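Local coordinates for protein trichothecene 15-O-acetyltransferase TRI3 (Fusarium sporotrichioides, PDB 3FOT) that acetylates the C-15 hydroxyl of trichothecene precursors during biosynthesis of mycotoxins such as T-2 toxin, at residues Pro404-Gln407 and Ala408-Leu411. Residues are numbered along the deposited sequence; the frame is centred on the assembly and turned at random.
Sequences PFLQ and ALGL
Phe405, the N-cap residue, meets Leu409 through backbone and side chain alike: its O accepts the backbone bond from Leu409 N at 2.9 Å, with the donor almost in line with the carbonyl. A water molecule bridges residues four apart at the helix start, donating to Pro404 O at 3.0 Å and accepting from Ala408 N. The CG of Phe405 lies between the backbone N and the carbonyl carbon (chi1 62°), which stands the ring out beside the start of the helix, and Leu409 CD1 comes back toward it to meet CE1 at 4.0 Å, an oblique approach. Phe248 of helix 246-264 packs edge-to-face with Phe405 and also touches Leu409. The other branch of Leu409, CD2, packs at 4.1 Å against Leu406 CD1, so the two methyls of one leucine serve two neighbours, next to Trp400 of helix 379-401. Leu406 O accepts from Gly410 N at 2.9 Å and takes a second hydrogen bond from Thr359 OG1. In Gln407 the chain bends at chi2 (58°), bringing the carboxamide across Leu411 at an angle, with Gln407 NE2 3.5 Å from Leu411 CD2. That nitrogen is hydrogen-bonded to Gln358 O, which ties the amide down on the strand 358-365 side, while Gln407 O receives Leu411 N at 3.2 Å, the N-H nearly straight at 163°. Together these contacts form the largely buried first turn of helix 406-423, which carries His414, a residue of the 15-deacetylcalonectrin binding site, one turn beyond Gly410 in this BAHD-superfamily acetyltransferase.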
# COMPACT_ATOMS: atom_id res chain seq x y z
N PRO A 404 4.69 20.09 12.79
CA PRO A 404 5.89 19.93 11.97
C PRO A 404 6.77 18.72 12.31
O PRO A 404 7.57 18.32 11.49
CB PRO A 404 6.67 21.24 12.21
CG PRO A 404 5.63 22.20 12.66
CD PRO A 404 4.74 21.37 13.54
N PHE A 405 6.63 18.15 13.51
CA PHE A 405 7.43 16.99 13.87
C PHE A 405 6.78 15.65 13.54
O PHE A 405 7.31 14.59 13.91
CB PHE A 405 7.92 17.05 15.34
CG PHE A 405 6.82 17.07 16.40
CD1 PHE A 405 5.77 16.14 16.39
CD2 PHE A 405 6.88 18.00 17.45
CE1 PHE A 405 4.78 16.17 17.37
CE2 PHE A 405 5.90 18.03 18.44
CZ PHE A 405 4.85 17.11 18.41
N LEU A 406 5.65 15.68 12.83
CA LEU A 406 4.85 14.44 12.67
C LEU A 406 5.62 13.27 12.05
O LEU A 406 5.50 12.13 12.53
CB LEU A 406 3.51 14.68 11.95
CG LEU A 406 2.54 13.50 12.18
CD1 LEU A 406 2.07 13.39 13.64
CD2 LEU A 406 1.36 13.56 11.20
N GLN A 407 6.43 13.52 11.01
CA GLN A 407 7.18 12.41 10.41
C GLN A 407 8.19 11.83 11.39
O GLN A 407 8.30 10.61 11.51
CB GLN A 407 7.83 12.76 9.06
CG GLN A 407 8.56 11.57 8.40
CD GLN A 407 7.65 10.35 8.14
OE1 GLN A 407 6.46 10.49 7.84
NE2 GLN A 407 8.21 9.15 8.24
N ALA A 408 8.88 12.70 12.14
CA ALA A 408 9.79 12.21 13.18
C ALA A 408 9.05 11.36 14.22
O ALA A 408 9.59 10.36 14.71
CB ALA A 408 10.52 13.40 13.87
N LEU A 409 7.83 11.76 14.56
CA LEU A 409 7.02 11.05 15.55
C LEU A 409 6.66 9.67 15.02
O LEU A 409 6.70 8.70 15.76
CB LEU A 409 5.75 11.84 15.90
CG LEU A 409 4.70 11.23 16.83
CD1 LEU A 409 3.97 12.28 17.70
CD2 LEU A 409 3.66 10.46 15.99
N GLY A 410 6.27 9.60 13.75
CA GLY A 410 5.94 8.31 13.10
C GLY A 410 7.09 7.33 13.23
O GLY A 410 6.89 6.18 13.62
N LEU A 411 8.29 7.77 12.90
CA LEU A 411 9.45 6.90 12.92
C LEU A 411 9.66 6.36 14.33
O LEU A 411 9.89 5.17 14.54
CB LEU A 411 10.70 7.64 12.43
CG LEU A 411 10.64 8.16 10.99
CD1 LEU A 411 11.92 8.94 10.69
CD2 LEU A 411 10.43 7.03 9.98
O HOH W 1 8.71 15.66 10.89